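Local coordinates for protein Exo-arabinanase (Penicillium chrysogenum, PDB 3A72) that probably releases arabinobiose from the non-reducing end of alpha-1,5-linked arabinan chains, as an exo-acting arabinanase of the sialidase-like beta-propeller type, at residues L6-I11 with R343-V348; D115-A120 with W128-H133. All coordinates share one frame; numbering follows the deposited sequence.

Contact 1 (L6-I11 with R343-V348); sequences LTNVTI and RVSVSV
Leu-6 and Val-348 form an antiparallel hydrogen-bonded pair. Leu-6 N gives a bond of 3.0 Å to Val-348 O, and Leu-6 O accepts from Val-348 N. Their side chains run side by side on one face of the sheet, with Leu-6 CD1 4.0 Å from Val-348 CG2. Past Thr-7 the register shifts by one. Asn-8 and Val-9 both face Val-346, which makes a G1 beta bulge. Asn-8 has positive phi (60°). Its N-H turns to a side chain, donating to Ser-347 OG over 2.9 Å. That hydroxyl also bonds Glu-310. The Asn-8 carboxamide meets the end of Arg-343, with the two planes nearly perpendicular (82°). Arg-343 NH1 and NH2 both donate to Asn-8 OD1, at 3.0 and 2.9 Å. The oxygen lies in the guanidinium plane, but NH2 stands well above the amide plane. A bend at chi3 (-96°) turns the arginine end toward Asn-8 and Thr-10. Val-9 N donates to Val-346 O at 2.8 Å, and Val-9 O accepts from Val-346 N. Thr-10 OG1 takes a longer bond from Arg-343 NH2, 3.2 Å, so this nitrogen ties two residues of the strand. Ile-11 N donates to Val-344 O at 2.8 Å. Its side chain packs on Val-344 CG1 and Val-346 CG1. Strand 6-10 is an outermost strand of its four-stranded antiparallel sheet. Strand 344-350 lies between it and strand 328-333, while Ile-11 also touches Ala-38 and Trp-40 of strand 36-42 in the next sheet.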
ATOM      1  N   LEU A   6     -19.272   1.529  10.329  1.00  6.84           N
ATOM      2  CA  LEU A   6     -18.766   2.733  10.931  1.00  6.37           C
ATOM      3  C   LEU A   6     -18.465   3.735   9.816  1.00  6.09           C
ATOM      4  O   LEU A   6     -18.004   3.318   8.756  1.00  6.79           O
ATOM      5  CB  LEU A   6     -17.448   2.473  11.708  1.00  6.97           C
ATOM      6  CG  LEU A   6     -17.543   1.559  12.902  1.00  6.99           C
ATOM      7  CD1 LEU A   6     -16.121   1.217  13.402  1.00  8.15           C
ATOM      8  CD2 LEU A   6     -18.359   2.175  14.028  1.00 10.12           C
ATOM      9  N   THR A   7     -18.657   5.015  10.070  1.00  7.20           N
ATOM     10  CA  THR A   7     -18.399   5.997   9.051  1.00  7.83           C
ATOM     11  C   THR A   7     -17.529   7.099   9.587  1.00  6.91           C
ATOM     12  O   THR A   7     -17.867   7.776  10.573  1.00  8.14           O
ATOM     13  CB  THR A   7     -19.714   6.590   8.498  1.00  9.50           C
ATOM     14  OG1 THR A   7     -20.392   5.494   7.839  1.00 12.73           O
ATOM     15  CG2 THR A   7     -19.473   7.732   7.526  1.00 10.47           C
ATOM     16  N   ASN A   8     -16.375   7.301   8.937  1.00  7.61           N
ATOM     17  CA  ASN A   8     -15.540   8.464   9.141  1.00  7.32           C
ATOM     18  C   ASN A   8     -15.047   8.624  10.567  1.00  7.46           C
ATOM     19  O   ASN A   8     -15.017   9.747  11.100  1.00  8.70           O
ATOM     20  CB  ASN A   8     -16.257   9.749   8.675  1.00  8.17           C
ATOM     21  CG  ASN A   8     -15.304  10.890   8.507  1.00  8.12           C
ATOM     22  OD1 ASN A   8     -14.127  10.705   8.190  1.00  8.61           O
ATOM     23  ND2 ASN A   8     -15.850  12.092   8.720  1.00 12.51           N
ATOM     24  N   VAL A   9     -14.631   7.515  11.179  1.00  6.77           N
ATOM     25  CA  VAL A   9     -14.057   7.539  12.527  1.00  6.89           C
ATOM     26  C   VAL A   9     -12.683   8.159  12.463  1.00  6.43           C
ATOM     27  O   VAL A   9     -11.868   7.769  11.634  1.00  6.89           O
ATOM     28  CB  VAL A   9     -13.994   6.158  13.131  1.00  6.76           C
ATOM     29  CG1 VAL A   9     -13.325   6.165  14.471  1.00  8.33           C
ATOM     30  CG2 VAL A   9     -15.382   5.529  13.218  1.00  9.55           C
ATOM     31  N   THR A  10     -12.386   9.105  13.351  1.00  7.77           N
ATOM     32  CA  THR A  10     -11.054   9.689  13.407  1.00  7.84           C
ATOM     33  C   THR A  10     -10.060   8.790  14.128  1.00  7.82           C
ATOM     34  O   THR A  10     -10.259   8.424  15.291  1.00 11.04           O
ATOM     35  CB  THR A  10     -11.062  10.986  14.179  1.00 10.01           C
ATOM     36  OG1 THR A  10     -12.012  11.818  13.671  1.00 14.57           O
ATOM     37  CG2 THR A  10      -9.739  11.717  14.050  1.00 12.25           C
ATOM     38  N   ILE A  11      -9.009   8.424  13.445  1.00  6.45           N
ATOM     39  CA  ILE A  11      -7.901   7.739  14.073  1.00  6.66           C
ATOM     40  C   ILE A  11      -6.916   8.742  14.656  1.00  6.76           C
ATOM     41  O   ILE A  11      -6.460   8.606  15.790  1.00  8.91           O
ATOM     42  CB  ILE A  11      -7.160   6.803  13.063  1.00  6.10           C
ATOM     43  CG1 ILE A  11      -8.132   5.771  12.475  1.00  6.39           C
ATOM     44  CG2 ILE A  11      -5.955   6.175  13.743  1.00  7.06           C
ATOM     45  CD1 ILE A  11      -7.502   4.754  11.559  1.00  7.16           C
ATOM     46  N   ARG A 343      -6.507  14.416   7.759  1.00  6.89           N
ATOM     47  CA  ARG A 343      -6.603  13.629   8.976  1.00  6.92           C
ATOM     48  C   ARG A 343      -6.628  12.175   8.586  1.00  6.21           C
ATOM     49  O   ARG A 343      -6.861  11.842   7.419  1.00  6.17           O
ATOM     50  CB  ARG A 343      -7.842  14.024   9.825  1.00  7.76           C
ATOM     51  CG  ARG A 343      -9.127  13.934   9.026  1.00 12.14           C
ATOM     52  CD  ARG A 343     -10.290  14.430   9.892  1.00 13.09           C
ATOM     53  NE  ARG A 343     -11.058  13.476  10.589  1.00 15.43           N
ATOM     54  CZ  ARG A 343     -11.927  12.642  10.016  1.00 13.66           C
ATOM     55  NH1 ARG A 343     -11.995  12.733   8.681  1.00 17.60           N
ATOM     56  NH2 ARG A 343     -12.731  11.760  10.506  1.00 15.54           N
ATOM     57  N   VAL A 344      -6.419  11.309   9.567  1.00  5.88           N
ATOM     58  CA  VAL A 344      -6.474   9.873   9.357  1.00  5.42           C
ATOM     59  C   VAL A 344      -7.810   9.387   9.873  1.00  5.41           C
ATOM     60  O   VAL A 344      -8.136   9.591  11.042  1.00  6.07           O
ATOM     61  CB  VAL A 344      -5.310   9.148  10.063  1.00  5.51           C
ATOM     62  CG1 VAL A 344      -5.349   7.683   9.665  1.00  6.39           C
ATOM     63  CG2 VAL A 344      -3.982   9.792   9.720  1.00  6.67           C
ATOM     64  N   SER A 345      -8.593   8.752   8.993  1.00  5.58           N
ATOM     65  CA  SER A 345      -9.940   8.295   9.317  1.00  5.43           C
ATOM     66  C   SER A 345     -10.163   6.900   8.744  1.00  5.30           C
ATOM     67  O   SER A 345      -9.452   6.421   7.859  1.00  5.27           O
ATOM     68  CB  SER A 345     -10.985   9.275   8.837  1.00  6.17           C
ATOM     69  OG  SER A 345     -11.050   9.350   7.448  1.00  6.52           O
ATOM     70  N   VAL A 346     -11.247   6.278   9.223  1.00  5.41           N
ATOM     71  CA  VAL A 346     -11.610   4.968   8.761  1.00  5.22           C
ATOM     72  C   VAL A 346     -13.128   4.785   8.797  1.00  5.39           C
ATOM     73  O   VAL A 346     -13.813   5.262   9.700  1.00  6.35           O
ATOM     74  CB  VAL A 346     -10.903   3.890   9.627  1.00  5.81           C
ATOM     75  CG1 VAL A 346     -11.343   3.942  11.077  1.00  6.82           C
ATOM     76  CG2 VAL A 346     -11.075   2.496   9.065  1.00  7.80           C
ATOM     77  N   SER A 347     -13.607   4.073   7.763  1.00  5.44           N
ATOM     78  CA  SER A 347     -14.980   3.572   7.728  1.00  5.16           C
ATOM     79  C   SER A 347     -14.932   2.046   7.623  1.00  5.04           C
ATOM     80  O   SER A 347     -13.958   1.488   7.135  1.00  5.87           O
ATOM     81  CB  SER A 347     -15.743   4.166   6.566  1.00  5.75           C
ATOM     82  OG  SER A 347     -15.814   5.583   6.627  1.00  6.28           O
ATOM     83  N   VAL A 348     -16.020   1.414   8.078  1.00  5.04           N
ATOM     84  CA  VAL A 348     -16.195  -0.026   7.945  1.00  5.11           C
ATOM     85  C   VAL A 348     -17.517  -0.242   7.258  1.00  5.35           C
ATOM     86  O   VAL A 348     -18.543   0.299   7.682  1.00  6.48           O
ATOM     87  CB  VAL A 348     -16.141  -0.731   9.317  1.00  5.70           C
ATOM     88  CG1 VAL A 348     -16.372  -2.234   9.148  1.00  6.35           C
ATOM     89  CG2 VAL A 348     -14.799  -0.500   9.987  1.00  6.22           C
TER
HETATM   90  O   HOH W   1     -11.233  14.900  13.290  1.00 38.07           O

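Contact 2 (D115-A120 with W128-H133); sequences DIVLYA and WDFVSH
Strands 115-120 and 129-133 run antiparallel, their axes 4.5 Å apart at closest approach and 141° between their directions. Ala-120 and Asp-129 exchange two backbone bonds. A water donates to both Ala-120 O and Asp-129 OD2. Further along, Leu-118 O accepts from Val-131 N at 2.8 Å and, weakly, from Ser-132 N. Val-131 and Ser-132 thus both face Leu-118, a classic beta bulge. Leu-118 N closes the pair with a bond to Ser-132 O. This hairpin supplies the third and fourth strands of a four-stranded antiparallel sheet, one blade of the propeller; 129-137 lies at its edge, and 114-121 pairs on its other side with strand 100-106. Tyr-119 and Phe-130 pair on one face of the hairpin. The edge of the Phe-130 ring points at the face of the Tyr-119 ring, a T-shaped pair with centroids 5.7 Å apart and planes at 68°. Phe-130 CA lies over the same tyrosine ring in a CH-pi contact, 3.8 Å from its centroid. With CG of Phe-130 anti to the backbone N (chi1 171°), the ring reaches along the hairpin, and its CE1 comes to 4.2 Å from Val-117 CB. The Tyr-119 hydroxyl bonds Thr-73. Trp-128 CE3 approaches Tyr-119 CB at 4.1 Å, while its indole NE1 bonds Ser-68. On the other face, Ala-120 CB meets Val-131 CG2 at 3.6 Å. Ser-132 OG has its partners outside the hairpin, Leu-186 O and the indole of Trp-189.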
ATOM      1  N   ASP A 115      15.572   5.063   1.045  1.00  4.53           N
ATOM      2  CA  ASP A 115      16.085   3.810   1.561  1.00  4.52           C
ATOM      3  C   ASP A 115      14.926   3.048   2.182  1.00  4.62           C
ATOM      4  O   ASP A 115      14.465   3.383   3.290  1.00  5.17           O
ATOM      5  CB  ASP A 115      17.184   4.064   2.569  1.00  5.11           C
ATOM      6  CG  ASP A 115      17.844   2.878   3.138  1.00  6.35           C
ATOM      7  OD1 ASP A 115      17.587   1.730   2.778  1.00  7.71           O
ATOM      8  OD2 ASP A 115      18.756   3.083   4.030  1.00 10.27           O
ATOM      9  N   ILE A 116      14.434   2.046   1.473  1.00  4.83           N
ATOM     10  CA  ILE A 116      13.353   1.192   1.979  1.00  4.47           C
ATOM     11  C   ILE A 116      13.978   0.222   2.950  1.00  4.67           C
ATOM     12  O   ILE A 116      14.801  -0.637   2.548  1.00  5.53           O
ATOM     13  CB  ILE A 116      12.606   0.480   0.850  1.00  4.86           C
ATOM     14  CG1 ILE A 116      11.953   1.474  -0.085  1.00  5.52           C
ATOM     15  CG2 ILE A 116      11.600  -0.487   1.443  1.00  5.93           C
ATOM     16  CD1 ILE A 116      11.417   0.846  -1.365  1.00  6.36           C
ATOM     17  N   VAL A 117      13.602   0.368   4.209  1.00  4.98           N
ATOM     18  CA  VAL A 117      14.114  -0.417   5.338  1.00  5.32           C
ATOM     19  C   VAL A 117      12.988  -1.279   5.908  1.00  5.03           C
ATOM     20  O   VAL A 117      11.802  -0.985   5.744  1.00  5.79           O
ATOM     21  CB  VAL A 117      14.729   0.490   6.389  1.00  5.88           C
ATOM     22  CG1 VAL A 117      15.991   1.171   5.848  1.00  7.75           C
ATOM     23  CG2 VAL A 117      13.748   1.486   6.985  1.00  6.96           C
ATOM     24  N   LEU A 118      13.394  -2.341   6.578  1.00  5.38           N
ATOM     25  CA  LEU A 118      12.526  -3.336   7.172  1.00  5.35           C
ATOM     26  C   LEU A 118      12.773  -3.414   8.682  1.00  5.63           C
ATOM     27  O   LEU A 118      13.905  -3.673   9.097  1.00  6.25           O
ATOM     28  CB  LEU A 118      12.733  -4.730   6.518  1.00  5.58           C
ATOM     29  CG  LEU A 118      11.729  -5.784   6.931  1.00  5.96           C
ATOM     30  CD1 LEU A 118      10.367  -5.499   6.400  1.00  6.80           C
ATOM     31  CD2 LEU A 118      12.239  -7.152   6.486  1.00  8.14           C
ATOM     32  N   TYR A 119      11.717  -3.219   9.460  1.00  5.24           N
ATOM     33  CA  TYR A 119      11.664  -3.349  10.906  1.00  5.77           C
ATOM     34  C   TYR A 119      10.721  -4.501  11.259  1.00  5.54           C
ATOM     35  O   TYR A 119       9.771  -4.818  10.556  1.00  6.38           O
ATOM     36  CB  TYR A 119      11.141  -2.029  11.553  1.00  6.21           C
ATOM     37  CG  TYR A 119      12.263  -1.022  11.693  1.00  6.02           C
ATOM     38  CD1 TYR A 119      12.866  -0.804  12.910  1.00  6.84           C
ATOM     39  CD2 TYR A 119      12.757  -0.302  10.610  1.00  7.02           C
ATOM     40  CE1 TYR A 119      13.893   0.097  13.064  1.00  7.58           C
ATOM     41  CE2 TYR A 119      13.808   0.578  10.720  1.00  6.93           C
ATOM     42  CZ  TYR A 119      14.380   0.785  11.956  1.00  6.94           C
ATOM     43  OH  TYR A 119      15.463   1.652  12.018  1.00  8.15           O
ATOM     44  N   ALA A 120      10.985  -5.137  12.413  1.00  5.80           N
ATOM     45  CA  ALA A 120      10.167  -6.250  12.886  1.00  5.90           C
ATOM     46  C   ALA A 120       9.816  -6.056  14.349  1.00  6.27           C
ATOM     47  O   ALA A 120      10.613  -5.556  15.171  1.00  7.27           O
ATOM     48  CB  ALA A 120      10.893  -7.556  12.728  1.00  7.47           C
ATOM     49  N   TRP A 128      10.044  -2.641  18.404  1.00  8.10           N
ATOM     50  CA  TRP A 128      10.533  -2.798  17.017  1.00  7.70           C
ATOM     51  C   TRP A 128      12.044  -2.888  17.022  1.00  7.43           C
ATOM     52  O   TRP A 128      12.736  -2.216  17.811  1.00  8.63           O
ATOM     53  CB  TRP A 128      10.143  -1.573  16.160  1.00  7.38           C
ATOM     54  CG  TRP A 128       8.669  -1.383  16.096  1.00  6.60           C
ATOM     55  CD1 TRP A 128       7.884  -0.635  16.920  1.00  6.97           C
ATOM     56  CD2 TRP A 128       7.801  -1.978  15.161  1.00  6.44           C
ATOM     57  NE1 TRP A 128       6.598  -0.771  16.477  1.00  7.17           N
ATOM     58  CE2 TRP A 128       6.485  -1.568  15.416  1.00  6.50           C
ATOM     59  CE3 TRP A 128       8.005  -2.833  14.044  1.00  6.84           C
ATOM     60  CZ2 TRP A 128       5.419  -1.993  14.652  1.00  6.64           C
ATOM     61  CZ3 TRP A 128       6.941  -3.244  13.285  1.00  7.14           C
ATOM     62  CH2 TRP A 128       5.638  -2.812  13.576  1.00  6.70           C
ATOM     63  N   ASP A 129      12.553  -3.641  16.054  1.00  7.46           N
ATOM     64  CA  ASP A 129      13.977  -3.718  15.800  1.00  8.54           C
ATOM     65  C   ASP A 129      14.226  -3.662  14.284  1.00  6.97           C
ATOM     66  O   ASP A 129      13.502  -4.249  13.488  1.00  7.60           O
ATOM     67  CB  ASP A 129      14.586  -5.021  16.300  1.00 10.62           C
ATOM     68  CG  ASP A 129      14.699  -4.964  17.806  1.00 12.19           C
ATOM     69  OD1 ASP A 129      15.638  -4.303  18.332  1.00 17.78           O
ATOM     70  OD2 ASP A 129      13.811  -5.565  18.444  1.00 15.62           O
ATOM     71  N   PHE A 130      15.294  -2.978  13.920  1.00  8.47           N
ATOM     72  CA  PHE A 130      15.752  -2.949  12.514  1.00  7.84           C
ATOM     73  C   PHE A 130      16.174  -4.354  12.092  1.00  7.50           C
ATOM     74  O   PHE A 130      16.898  -5.013  12.836  1.00  9.24           O
ATOM     75  CB  PHE A 130      16.905  -1.962  12.367  1.00  8.53           C
ATOM     76  CG  PHE A 130      17.587  -2.017  11.006  1.00  7.78           C
ATOM     77  CD1 PHE A 130      17.006  -1.482   9.910  1.00  8.12           C
ATOM     78  CD2 PHE A 130      18.817  -2.615  10.871  1.00  9.16           C
ATOM     79  CE1 PHE A 130      17.602  -1.577   8.686  1.00  8.65           C
ATOM     80  CE2 PHE A 130      19.432  -2.705   9.640  1.00 10.70           C
ATOM     81  CZ  PHE A 130      18.826  -2.176   8.523  1.00  9.24           C
ATOM     82  N   VAL A 131      15.788  -4.753  10.889  1.00  6.56           N
ATOM     83  CA  VAL A 131      16.198  -6.025  10.308  1.00  7.75           C
ATOM     84  C   VAL A 131      17.127  -5.853   9.136  1.00  8.02           C
ATOM     85  O   VAL A 131      18.234  -6.448   9.141  1.00 10.82           O
ATOM     86  CB  VAL A 131      14.962  -6.889   9.907  1.00  8.69           C
ATOM     87  CG1 VAL A 131      15.457  -8.212   9.378  1.00 11.00           C
ATOM     88  CG2 VAL A 131      14.009  -7.101  11.074  1.00 11.01           C
ATOM     89  N   SER A 132      16.748  -5.089   8.103  1.00  6.74           N
ATOM     90  CA  SER A 132      17.601  -4.960   6.939  1.00  7.54           C
ATOM     91  C   SER A 132      17.172  -3.749   6.097  1.00  6.97           C
ATOM     92  O   SER A 132      16.052  -3.257   6.197  1.00  7.18           O
ATOM     93  CB  SER A 132      17.572  -6.218   6.116  1.00  9.19           C
ATOM     94  OG  SER A 132      16.289  -6.398   5.641  1.00  9.19           O
ATOM     95  N   HIS A 133      18.109  -3.351   5.232  1.00  7.47           N
ATOM     96  CA  HIS A 133      17.755  -2.520   4.092  1.00  7.80           C
ATOM     97  C   HIS A 133      17.241  -3.426   2.984  1.00  8.75           C
ATOM     98  O   HIS A 133      17.829  -4.469   2.718  1.00 12.72           O
ATOM     99  CB  HIS A 133      18.979  -1.829   3.526  1.00 10.74           C
ATOM    100  CG  HIS A 133      19.638  -0.897   4.480  1.00 10.07           C
ATOM    101  ND1 HIS A 133      20.651  -1.120   5.426  1.00 11.16           N
ATOM    102  CD2 HIS A 133      19.330   0.383   4.595  1.00 11.24           C
ATOM    103  CE1 HIS A 133      20.905   0.037   6.064  1.00  9.83           C
ATOM    104  NE2 HIS A 133      20.101   0.979   5.574  1.00 13.36           N
TER
HETATM  105  O   HOH W   2      11.733  -6.941  17.393  1.00 15.62           O

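Contacts 1 and 2 lie in different blades of the propeller. Their centres are 28 Å apart and their nearest atoms about 14 Å, so they do not touch. Contact 1 joins two ends of the chain: 331 residues lie between its segments, and the hairpin of contact 2 falls within that span. Pairing the first strand with a strand near the C-terminus closes the ring, as is usual in beta-propellers. Contact 2 is local, with seven residues between its segments. Neither contact touches the bound sugar. The side chain of Val-344 is about 13 Å from a bound arabinofuranose, and that of Ile-116 about 11 Å.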